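Local coordinates for protein transcriptional regulator ComR (Streptococcus vestibularis F0396, PDB 6HU8) that probably binds DNA as a competence transcription regulator of the RNPP family, pairing a helix-turn-helix domain with a peptide-sensing TPR domain, at residues A[96-99]-A[100-104]; A[143-146]-A[147-151]; A[166-169]-A[170-174]; A[282-285]-A[286-290]. All coordinates share one frame; numbering follows the deposited sequence.

Each contact lies on one unbroken stretch of chain, so none closes a long loop; they follow one another in series and neither nest nor cross. Contact 1 comes first, on helix 94-111, with its centre about 20 Å from that of contact 3. Contact 2, on helix 139-152, faces helix 34-41 of the HTH cro/C1-type region on one flank and contact 3 on another. Contacts 2 and 3, on successive helices, touch directly: Tyr145 and Phe149 pack against Tyr168, Tyr169 and His172 to make one continuous aromatic core. Contact 4 starts helix 285-296 near the C terminus, its centre about 38 Å from that of contact 2 and on the opposite side of the chain's centre.

Contact 1: residues A[96-99]-A[100-104]; sequences RVKQ and KLDLI
Lys98 and Asp102, one turn apart on helix 94-111, form the salt bridge that heads this contact. Lys98 NZ meets Asp102 OD2 at 2.4 Å, a very short separation whose exact value deserves caution on a side chain at the surface. The lysine does not run straight out: with CG anti to its backbone N (chi1 173°), its chain bends at the second and fourth torsions and brings its end up to OD2, NZ close to the carboxylate plane and CE 3.3 Å from Asp102 OD2. A single carboxylate oxygen, OD2, takes the ammonium group. Beneath this bridge runs the ordinary i to i+4 bonding of an alpha helix, from Lys100 N to Arg96 O at 2.9 Å through to Leu103 N to Gln99 O at 3.1 Å.

Other polar ends turn to partners nearby. Arg96 NE bonds to Pro89 O and the buried Lys100, its chain fully extended, to Phe88 O; these two ties hold the loop before the helix against its first turns. Gln99 NE2 bonds within the helix, to Glu95 O.

The apolar part is small. Val97 and Leu101 lie side by side and point the same way, with Val97 CG1 3.9 Å from Leu101 CD1. Leu101 CG, anti to the carbonyl carbon (chi1 -63°), also sits 3.2 Å from Val97 O.

In the tetratricopeptide-type bundle the salt bridge stays on the outer side. Leu101 and Ile104 pack on Leu130 of helix 117-131, while Lys100 and Ile104 also meet Leu85 of helix 76-87.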
loop_
_atom_site.group_PDB
_atom_site.type_symbol
_atom_site.label_atom_id
_atom_site.label_comp_id
_atom_site.label_asym_id
_atom_site.label_seq_id
_atom_site.Cartn_x
_atom_site.Cartn_y
_atom_site.Cartn_z
ATOM N N ARG A 96 13.990 -2.336 -14.434
ATOM C CA ARG A 96 13.891 -2.171 -12.986
ATOM C C ARG A 96 12.671 -2.930 -12.456
ATOM O O ARG A 96 12.733 -3.570 -11.407
ATOM C CB ARG A 96 13.799 -0.688 -12.608
ATOM C CG ARG A 96 15.060 0.120 -12.904
ATOM C CD ARG A 96 14.903 1.571 -12.453
ATOM N NE ARG A 96 15.051 1.720 -11.005
ATOM C CZ ARG A 96 16.085 2.310 -10.408
ATOM N NH1 ARG A 96 17.076 2.825 -11.134
ATOM N NH2 ARG A 96 16.129 2.397 -9.082
ATOM N N VAL A 97 11.568 -2.849 -13.193
ATOM C CA VAL A 97 10.357 -3.570 -12.843
ATOM C C VAL A 97 10.650 -5.063 -12.717
ATOM O O VAL A 97 10.222 -5.702 -11.760
ATOM C CB VAL A 97 9.246 -3.333 -13.879
ATOM C CG1 VAL A 97 8.083 -4.298 -13.653
ATOM C CG2 VAL A 97 8.768 -1.891 -13.813
ATOM N N LYS A 98 11.415 -5.603 -13.658
ATOM C CA LYS A 98 11.813 -7.003 -13.589
ATOM C C LYS A 98 12.670 -7.277 -12.357
ATOM O O LYS A 98 12.512 -8.304 -11.695
ATOM C CB LYS A 98 12.576 -7.418 -14.846
ATOM C CG LYS A 98 13.163 -8.815 -14.762
ATOM C CD LYS A 98 14.604 -8.829 -15.229
ATOM C CE LYS A 98 15.265 -10.183 -15.013
ATOM N NZ LYS A 98 16.044 -10.235 -13.743
ATOM N N GLN A 99 13.588 -6.360 -12.065
ATOM C CA GLN A 99 14.455 -6.490 -10.897
ATOM C C GLN A 99 13.633 -6.588 -9.625
ATOM O O GLN A 99 13.906 -7.422 -8.774
ATOM C CB GLN A 99 15.414 -5.306 -10.791
ATOM C CG GLN A 99 16.733 -5.508 -11.502
ATOM C CD GLN A 99 17.446 -4.196 -11.776
ATOM O OE1 GLN A 99 18.424 -3.858 -11.109
ATOM N NE2 GLN A 99 16.960 -3.449 -12.766
ATOM N N LYS A 100 12.624 -5.724 -9.520
ATOM C CA LYS A 100 11.765 -5.660 -8.346
ATOM C C LYS A 100 10.908 -6.914 -8.216
ATOM O O LYS A 100 10.736 -7.437 -7.118
ATOM C CB LYS A 100 10.873 -4.411 -8.396
ATOM C CG LYS A 100 10.282 -4.022 -7.046
ATOM C CD LYS A 100 9.923 -2.540 -6.983
ATOM C CE LYS A 100 9.219 -2.188 -5.676
ATOM N NZ LYS A 100 8.950 -0.723 -5.556
ATOM N N LEU A 101 10.368 -7.397 -9.332
ATOM C CA LEU A 101 9.583 -8.629 -9.303
ATOM C C LEU A 101 10.459 -9.810 -8.884
ATOM O O LEU A 101 10.007 -10.703 -8.167
ATOM C CB LEU A 101 8.928 -8.891 -10.661
ATOM C CG LEU A 101 7.911 -7.846 -11.121
ATOM C CD1 LEU A 101 7.638 -8.009 -12.604
ATOM C CD2 LEU A 101 6.624 -7.954 -10.330
ATOM N N ASP A 102 11.724 -9.804 -9.301
ATOM C CA ASP A 102 12.638 -10.863 -8.886
ATOM C C ASP A 102 12.909 -10.794 -7.390
ATOM O O ASP A 102 13.072 -11.827 -6.740
ATOM C CB ASP A 102 13.948 -10.799 -9.667
ATOM C CG ASP A 102 13.803 -11.333 -11.082
ATOM O OD1 ASP A 102 12.819 -12.061 -11.348
ATOM O OD2 ASP A 102 14.674 -11.030 -11.926
ATOM N N LEU A 103 12.942 -9.582 -6.837
ATOM C CA LEU A 103 13.184 -9.440 -5.403
ATOM C C LEU A 103 12.011 -10.003 -4.617
ATOM O O LEU A 103 12.199 -10.705 -3.625
ATOM C CB LEU A 103 13.420 -7.982 -5.032
ATOM C CG LEU A 103 14.712 -7.415 -5.627
ATOM C CD1 LEU A 103 14.824 -5.924 -5.352
ATOM C CD2 LEU A 103 15.931 -8.169 -5.093
ATOM N N ILE A 104 10.804 -9.689 -5.078
ATOM C CA ILE A 104 9.578 -10.178 -4.471
ATOM C C ILE A 104 9.550 -11.687 -4.482
ATOM O O ILE A 104 9.265 -12.316 -3.472
ATOM C CB ILE A 104 8.331 -9.642 -5.208
ATOM C CG1 ILE A 104 8.258 -8.122 -5.077
ATOM C CG2 ILE A 104 7.035 -10.316 -4.681
ATOM C CD1 ILE A 104 7.416 -7.471 -6.133
#

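Contact 2: residues A[143-146]-A[147-151]; sequences EIYE and DLFEQ
Tyr145 and Phe149 make an i to i+4 aromatic pair on helix 139-152, within the ComR tetratricopeptide region, where one side of the helix meets helix 34-41, in the HTH cro/C1-type region, and another meets helix 160-173. The two side chains run side by side in the same direction. Their planes are only 9° from parallel, but the rings are slid apart, with centroids 5.6 Å from each other, and barely overlap. What fills the offset is a CH-pi contact: Phe149 CB lies over one face of the tyrosine ring, 4.2 Å from its centroid. Both rings continue into the core, Phe149 stacking with Tyr169 and Tyr145 with His172.

On a different side, Ile144 CG2 touches Leu148 CD1 at 3.8 Å, and both residues reach Leu121 of helix 117-131. Glu146 and Asp147 set two acidic groups close together, and Arg35 bridges to both, which probably offsets their mutual repulsion and ties this helix to helix 34-41. Asp147 OD2 has a further partner in Thr33.

Water joins successive turns as well, giving one hydrogen to Glu146 O and another to Glu150 OE2, which also pairs with Lys153. Above the phenylalanine, Tyr145 OH rests over one ring face toward the rim, 3.7 Å from Phe149 CD2.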
loop_
_atom_site.group_PDB
_atom_site.type_symbol
_atom_site.label_atom_id
_atom_site.label_comp_id
_atom_site.label_asym_id
_atom_site.label_seq_id
_atom_site.Cartn_x
_atom_site.Cartn_y
_atom_site.Cartn_z
ATOM N N GLU A 143 -10.188 -11.724 -1.579
ATOM C CA GLU A 143 -10.899 -12.065 -0.343
ATOM C C GLU A 143 -10.111 -11.597 0.888
ATOM O O GLU A 143 -10.681 -11.100 1.864
ATOM C CB GLU A 143 -11.152 -13.581 -0.292
ATOM C CG GLU A 143 -11.957 -14.075 0.901
ATOM C CD GLU A 143 -12.083 -15.609 0.957
ATOM O OE1 GLU A 143 -11.183 -16.311 0.446
ATOM O OE2 GLU A 143 -13.079 -16.122 1.514
ATOM N N ILE A 144 -8.795 -11.778 0.845
ATOM C CA ILE A 144 -7.917 -11.331 1.921
ATOM C C ILE A 144 -7.808 -9.803 1.934
ATOM O O ILE A 144 -7.950 -9.163 2.983
ATOM C CB ILE A 144 -6.509 -11.987 1.789
ATOM C CG1 ILE A 144 -6.592 -13.469 2.158
ATOM C CG2 ILE A 144 -5.453 -11.251 2.646
ATOM C CD1 ILE A 144 -5.546 -14.345 1.496
ATOM N N TYR A 145 -7.592 -9.211 0.765
ATOM C CA TYR A 145 -7.514 -7.765 0.674
ATOM C C TYR A 145 -8.796 -7.145 1.219
ATOM O O TYR A 145 -8.756 -6.124 1.905
ATOM C CB TYR A 145 -7.275 -7.319 -0.779
ATOM C CG TYR A 145 -7.849 -5.965 -1.095
ATOM C CD1 TYR A 145 -7.126 -4.791 -0.830
ATOM C CD2 TYR A 145 -9.102 -5.850 -1.687
ATOM C CE1 TYR A 145 -7.662 -3.542 -1.130
ATOM C CE2 TYR A 145 -9.645 -4.622 -1.980
ATOM C CZ TYR A 145 -8.934 -3.479 -1.708
ATOM O OH TYR A 145 -9.517 -2.276 -2.024
ATOM N N GLU A 146 -9.926 -7.782 0.938
ATOM C CA GLU A 146 -11.217 -7.190 1.302
ATOM C C GLU A 146 -11.309 -6.929 2.807
ATOM O O GLU A 146 -11.680 -5.835 3.221
ATOM C CB GLU A 146 -12.385 -8.069 0.851
ATOM C CG GLU A 146 -13.723 -7.390 1.065
ATOM C CD GLU A 146 -14.914 -8.189 0.525
ATOM O OE1 GLU A 146 -15.216 -9.261 1.085
ATOM O OE2 GLU A 146 -15.549 -7.740 -0.457
ATOM N N ASP A 147 -10.951 -7.911 3.631
ATOM C CA ASP A 147 -11.110 -7.712 5.069
ATOM C C ASP A 147 -10.028 -6.795 5.636
ATOM O O ASP A 147 -10.310 -5.964 6.504
ATOM C CB ASP A 147 -11.149 -9.060 5.806
ATOM C CG ASP A 147 -12.507 -9.754 5.670
ATOM O OD1 ASP A 147 -13.434 -9.123 5.104
ATOM O OD2 ASP A 147 -12.660 -10.903 6.139
ATOM N N LEU A 148 -8.797 -6.912 5.148
ATOM C CA LEU A 148 -7.743 -5.983 5.590
ATOM C C LEU A 148 -8.079 -4.528 5.206
ATOM O O LEU A 148 -7.823 -3.612 5.987
ATOM C CB LEU A 148 -6.377 -6.400 5.024
ATOM C CG LEU A 148 -5.877 -7.700 5.671
ATOM C CD1 LEU A 148 -4.675 -8.296 4.939
ATOM C CD2 LEU A 148 -5.519 -7.460 7.132
ATOM N N PHE A 149 -8.681 -4.309 4.034
ATOM C CA PHE A 149 -9.088 -2.956 3.660
ATOM C C PHE A 149 -10.226 -2.439 4.539
ATOM O O PHE A 149 -10.216 -1.265 4.903
ATOM C CB PHE A 149 -9.512 -2.875 2.191
ATOM C CG PHE A 149 -9.840 -1.473 1.736
ATOM C CD1 PHE A 149 -8.925 -0.439 1.923
ATOM C CD2 PHE A 149 -11.053 -1.191 1.118
ATOM C CE1 PHE A 149 -9.222 0.865 1.516
ATOM C CE2 PHE A 149 -11.363 0.100 0.700
ATOM C CZ PHE A 149 -10.451 1.133 0.898
ATOM N N GLU A 150 -11.204 -3.294 4.877
ATOM C CA GLU A 150 -12.255 -2.905 5.836
ATOM C C GLU A 150 -11.635 -2.431 7.147
ATOM O O GLU A 150 -12.134 -1.518 7.786
ATOM C CB GLU A 150 -13.205 -4.059 6.149
ATOM C CG GLU A 150 -14.365 -4.220 5.221
ATOM C CD GLU A 150 -15.222 -2.968 5.129
ATOM O OE1 GLU A 150 -15.579 -2.376 6.175
ATOM O OE2 GLU A 150 -15.515 -2.564 3.988
ATOM N N GLN A 151 -10.555 -3.085 7.559
ATOM C CA GLN A 151 -9.910 -2.732 8.810
ATOM C C GLN A 151 -9.151 -1.408 8.646
ATOM O O GLN A 151 -9.111 -0.586 9.563
ATOM C CB GLN A 151 -9.000 -3.879 9.270
ATOM C CG GLN A 151 -9.843 -5.021 9.852
ATOM C CD GLN A 151 -9.094 -6.331 10.037
ATOM O OE1 GLN A 151 -8.026 -6.545 9.481
ATOM N NE2 GLN A 151 -9.678 -7.224 10.821
HETATM O O HOH W 1 -11.111 -12.357 4.234
HETATM O O HOH W 2 -13.324 -3.996 2.015
#

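Contact 3: residues A[166-169]-A[170-174]; sequences IDYY and FYHLY
Tyr168 presents a ring face into which the His172 imidazole pokes, edge first. The two planes stand at 86°, a T-shaped pair, and His172 CE1 is the bump, 3.8 Å from Tyr168 CD2 and displaced toward the rim. Tyr171 lies on the same aromatic patch but in another way: its plane is within 14° of that of Tyr168, slid apart so that the rings barely overlap, with Tyr171 CD2 lying 3.8 Å from Tyr168 CE1.

A second group of side chains fills another flank of helix 160-173. Ile166 CG2, placed anti to its backbone N, presses against the Phe170 ring at CE2, 3.4 Å away, while Ile166 O sits over a face of that ring. Tyr169 leans against Phe170 at an oblique 42°, and Leu173 CD1 tucks beside the tyrosine's outer end, 3.6 Å from Tyr169 OH. Around them Phe170 plugs into Ala212, Ile213 and Leu216 of helix 200-219, and Tyr169 stacks with Phe149.

Polar chemistry fixes the histidine. Its ND1 donates to Tyr168 O at 2.7 Å, arriving above the carbonyl plane, though the oxygen lies nearly in the imidazole plane; the weak bond from His172 N shares that acceptor. Since ND1 donates here and NE2 pairs with Glu142 OE2, the ring is held at both nitrogens, an arrangement that may favour a doubly protonated, positively charged imidazole.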
loop_
_atom_site.group_PDB
_atom_site.type_symbol
_atom_site.label_atom_id
_atom_site.label_comp_id
_atom_site.label_asym_id
_atom_site.label_seq_id
_atom_site.Cartn_x
_atom_site.Cartn_y
_atom_site.Cartn_z
ATOM N N ILE A 166 -3.857 0.245 0.801
ATOM C CA ILE A 166 -4.479 1.448 0.249
ATOM C C ILE A 166 -4.027 1.656 -1.201
ATOM O O ILE A 166 -4.789 2.141 -2.038
ATOM C CB ILE A 166 -4.150 2.694 1.109
ATOM C CG1 ILE A 166 -4.869 2.597 2.454
ATOM C CG2 ILE A 166 -4.555 3.992 0.383
ATOM C CD1 ILE A 166 -4.536 3.713 3.422
ATOM N N ASP A 167 -2.795 1.267 -1.507
ATOM C CA ASP A 167 -2.345 1.280 -2.894
ATOM C C ASP A 167 -3.209 0.337 -3.757
ATOM O O ASP A 167 -3.656 0.714 -4.854
ATOM C CB ASP A 167 -0.870 0.886 -2.969
ATOM C CG ASP A 167 -0.154 1.525 -4.133
ATOM O OD1 ASP A 167 -0.816 2.211 -4.946
ATOM O OD2 ASP A 167 1.076 1.335 -4.225
ATOM N N TYR A 168 -3.465 -0.874 -3.255
ATOM C CA TYR A 168 -4.267 -1.860 -3.991
ATOM C C TYR A 168 -5.694 -1.349 -4.197
ATOM O O TYR A 168 -6.326 -1.604 -5.240
ATOM C CB TYR A 168 -4.294 -3.203 -3.254
ATOM C CG TYR A 168 -4.501 -4.412 -4.141
ATOM C CD1 TYR A 168 -3.817 -4.541 -5.349
ATOM C CD2 TYR A 168 -5.360 -5.444 -3.759
ATOM C CE1 TYR A 168 -3.994 -5.655 -6.157
ATOM C CE2 TYR A 168 -5.539 -6.567 -4.554
ATOM C CZ TYR A 168 -4.859 -6.665 -5.751
ATOM O OH TYR A 168 -5.034 -7.779 -6.533
ATOM N N TYR A 169 -6.200 -0.633 -3.201
ATOM C CA TYR A 169 -7.515 -0.003 -3.311
ATOM C C TYR A 169 -7.537 0.990 -4.483
ATOM O O TYR A 169 -8.398 0.897 -5.362
ATOM C CB TYR A 169 -7.896 0.684 -1.989
ATOM C CG TYR A 169 -8.976 1.747 -2.135
ATOM C CD1 TYR A 169 -10.257 1.417 -2.597
ATOM C CD2 TYR A 169 -8.719 3.074 -1.802
ATOM C CE1 TYR A 169 -11.247 2.391 -2.738
ATOM C CE2 TYR A 169 -9.706 4.062 -1.948
ATOM C CZ TYR A 169 -10.962 3.708 -2.415
ATOM O OH TYR A 169 -11.937 4.668 -2.556
ATOM N N PHE A 170 -6.585 1.924 -4.515
ATOM C CA PHE A 170 -6.501 2.881 -5.623
ATOM C C PHE A 170 -6.372 2.163 -6.963
ATOM O O PHE A 170 -6.957 2.585 -7.970
ATOM C CB PHE A 170 -5.328 3.845 -5.417
ATOM C CG PHE A 170 -5.512 4.762 -4.245
ATOM C CD1 PHE A 170 -6.774 5.267 -3.939
ATOM C CD2 PHE A 170 -4.443 5.117 -3.449
ATOM C CE1 PHE A 170 -6.969 6.118 -2.861
ATOM C CE2 PHE A 170 -4.630 5.975 -2.365
ATOM C CZ PHE A 170 -5.896 6.464 -2.067
ATOM N N TYR A 171 -5.621 1.062 -6.957
ATOM C CA TYR A 171 -5.480 0.203 -8.129
ATOM C C TYR A 171 -6.828 -0.327 -8.634
ATOM O O TYR A 171 -6.986 -0.553 -9.831
ATOM C CB TYR A 171 -4.552 -0.955 -7.796
ATOM C CG TYR A 171 -4.146 -1.849 -8.948
ATOM C CD1 TYR A 171 -3.348 -1.370 -9.978
ATOM C CD2 TYR A 171 -4.504 -3.195 -8.966
ATOM C CE1 TYR A 171 -2.940 -2.201 -11.020
ATOM C CE2 TYR A 171 -4.102 -4.033 -9.995
ATOM C CZ TYR A 171 -3.320 -3.532 -11.022
ATOM O OH TYR A 171 -2.920 -4.363 -12.049
ATOM N N HIS A 172 -7.788 -0.527 -7.729
ATOM C CA HIS A 172 -9.148 -0.921 -8.133
ATOM C C HIS A 172 -9.864 0.204 -8.891
ATOM O O HIS A 172 -10.728 -0.049 -9.737
ATOM C CB HIS A 172 -10.021 -1.299 -6.926
ATOM C CG HIS A 172 -9.751 -2.656 -6.373
ATOM N ND1 HIS A 172 -8.523 -3.021 -5.863
ATOM C CD2 HIS A 172 -10.552 -3.740 -6.240
ATOM C CE1 HIS A 172 -8.579 -4.275 -5.445
ATOM N NE2 HIS A 172 -9.802 -4.732 -5.656
ATOM N N LEU A 173 -9.534 1.443 -8.545
ATOM C CA LEU A 173 -10.247 2.597 -9.079
ATOM C C LEU A 173 -9.700 3.039 -10.421
ATOM O O LEU A 173 -10.310 3.861 -11.093
ATOM C CB LEU A 173 -10.179 3.771 -8.105
ATOM C CG LEU A 173 -10.784 3.541 -6.730
ATOM C CD1 LEU A 173 -10.805 4.837 -5.950
ATOM C CD2 LEU A 173 -12.190 2.973 -6.881
ATOM N N TYR A 174 -8.543 2.506 -10.800
ATOM C CA TYR A 174 -7.889 2.921 -12.033
ATOM C C TYR A 174 -8.781 2.716 -13.256
ATOM O O TYR A 174 -9.307 1.626 -13.478
ATOM C CB TYR A 174 -6.578 2.165 -12.228
ATOM C CG TYR A 174 -5.774 2.681 -13.396
ATOM C CD1 TYR A 174 -5.017 3.842 -13.281
ATOM C CD2 TYR A 174 -5.779 2.018 -14.620
ATOM C CE1 TYR A 174 -4.281 4.326 -14.350
ATOM C CE2 TYR A 174 -5.048 2.497 -15.695
ATOM C CZ TYR A 174 -4.300 3.651 -15.554
ATOM O OH TYR A 174 -3.568 4.135 -16.617
#

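Contact 4: residues A[282-285]-A[286-290]; sequences EDSV and LEEKT
Ser284 and Glu288 meet across the first turn of helix 285-296, where the chain leaves the loop after helix 264-279. The close part is nearly all polar. Ser284 OG donates to Glu288 OE2 at 2.9 Å, approaching from above the carboxylate plane, and the serine carbonyl takes Glu288 N at the same distance. Glu288 therefore grips one residue with both backbone and side chain, although the pair is itself at the surface. Its extended chain, CG anti to the carbonyl carbon (chi1 -64°), folds back along the helix start and brings CG within 3.2 Å of Ser284 O. Ser284 is at the N-cap position, and its side chain makes no capping bond. Just before it, Asp283 OD1 accepts from Val285 N at 3.1 Å through its anti lone pair, forming an Asx turn.

The inward side is held by Thr290, whose N and OG1 reach Leu286 O from opposite faces of its plane, and by Leu286 and Thr290 packing on Pro247 of helix 246-261. The outer side is looser: Asp283 and Val285 are exposed, and a water links Asp283 O to Glu287 N. Acidic groups at a helix start would probably interact favourably with its dipole, so Asp283 and Glu288 are consistent with an electrostatically stabilised first turn.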
loop_
_atom_site.group_PDB
_atom_site.type_symbol
_atom_site.label_atom_id
_atom_site.label_comp_id
_atom_site.label_asym_id
_atom_site.label_seq_id
_atom_site.Cartn_x
_atom_site.Cartn_y
_atom_site.Cartn_z
ATOM N N GLU A 282 21.081 12.059 -12.790
ATOM C CA GLU A 282 22.232 11.354 -13.325
ATOM C C GLU A 282 22.008 10.897 -14.762
ATOM O O GLU A 282 22.886 11.036 -15.597
ATOM C CB GLU A 282 22.563 10.155 -12.436
ATOM C CG GLU A 282 22.366 10.402 -10.936
ATOM C CD GLU A 282 22.768 9.202 -10.106
ATOM O OE1 GLU A 282 23.603 8.405 -10.585
ATOM O OE2 GLU A 282 22.235 9.042 -8.987
ATOM N N ASP A 283 20.831 10.359 -15.061
ATOM C CA ASP A 283 20.523 10.024 -16.449
ATOM C C ASP A 283 19.372 10.891 -16.969
ATOM O O ASP A 283 18.686 11.565 -16.197
ATOM C CB ASP A 283 20.203 8.536 -16.603
ATOM C CG ASP A 283 18.866 8.160 -16.021
ATOM O OD1 ASP A 283 17.836 8.437 -16.674
ATOM O OD2 ASP A 283 18.848 7.572 -14.912
ATOM N N SER A 284 19.175 10.886 -18.279
ATOM C CA SER A 284 18.336 11.909 -18.893
ATOM C C SER A 284 17.011 11.335 -19.404
ATOM O O SER A 284 16.267 12.016 -20.121
ATOM C CB SER A 284 19.096 12.601 -20.030
ATOM O OG SER A 284 19.284 11.731 -21.138
ATOM N N VAL A 285 16.721 10.094 -19.016
ATOM C CA VAL A 285 15.488 9.421 -19.417
ATOM C C VAL A 285 14.269 10.227 -18.961
ATOM O O VAL A 285 13.414 10.578 -19.765
ATOM C CB VAL A 285 15.422 7.979 -18.840
ATOM C CG1 VAL A 285 14.050 7.366 -19.061
ATOM C CG2 VAL A 285 16.526 7.105 -19.457
ATOM N N LEU A 286 14.206 10.544 -17.674
ATOM C CA LEU A 286 13.067 11.296 -17.136
ATOM C C LEU A 286 12.934 12.698 -17.765
ATOM O O LEU A 286 11.822 13.197 -18.013
ATOM C CB LEU A 286 13.224 11.392 -15.622
ATOM C CG LEU A 286 12.057 11.903 -14.796
ATOM C CD1 LEU A 286 10.769 11.211 -15.238
ATOM C CD2 LEU A 286 12.344 11.626 -13.326
ATOM N N GLU A 287 14.064 13.351 -18.029
ATOM C CA GLU A 287 14.017 14.663 -18.698
ATOM C C GLU A 287 13.451 14.582 -20.106
ATOM O O GLU A 287 12.639 15.420 -20.507
ATOM C CB GLU A 287 15.405 15.297 -18.752
ATOM C CG GLU A 287 15.413 16.629 -19.496
ATOM C CD GLU A 287 16.796 17.256 -19.554
ATOM O OE1 GLU A 287 17.760 16.635 -19.040
ATOM O OE2 GLU A 287 16.904 18.372 -20.106
ATOM N N GLU A 288 13.891 13.589 -20.870
ATOM C CA GLU A 288 13.344 13.381 -22.206
ATOM C C GLU A 288 11.846 13.067 -22.121
ATOM O O GLU A 288 11.051 13.631 -22.864
ATOM C CB GLU A 288 14.069 12.243 -22.926
ATOM C CG GLU A 288 15.547 12.508 -23.196
ATOM C CD GLU A 288 16.353 11.221 -23.382
ATOM O OE1 GLU A 288 15.743 10.118 -23.475
ATOM O OE2 GLU A 288 17.603 11.313 -23.421
ATOM N N LYS A 289 11.482 12.155 -21.229
ATOM C CA LYS A 289 10.072 11.786 -21.046
ATOM C C LYS A 289 9.246 13.017 -20.662
ATOM O O LYS A 289 8.168 13.244 -21.207
ATOM C CB LYS A 289 9.952 10.692 -19.970
ATOM C CG LYS A 289 8.521 10.223 -19.647
ATOM C CD LYS A 289 8.479 9.418 -18.325
ATOM C CE LYS A 289 7.821 10.221 -17.186
ATOM N NZ LYS A 289 8.277 11.672 -17.105
ATOM N N THR A 290 9.752 13.814 -19.719
ATOM C CA THR A 290 9.026 14.991 -19.248
ATOM C C THR A 290 8.853 16.030 -20.352
ATOM O O THR A 290 7.776 16.622 -20.502
ATOM C CB THR A 290 9.733 15.637 -18.057
ATOM O OG1 THR A 290 9.697 14.731 -16.952
ATOM C CG2 THR A 290 9.039 16.939 -17.652
HETATM O O HOH W 3 16.374 12.877 -16.119
#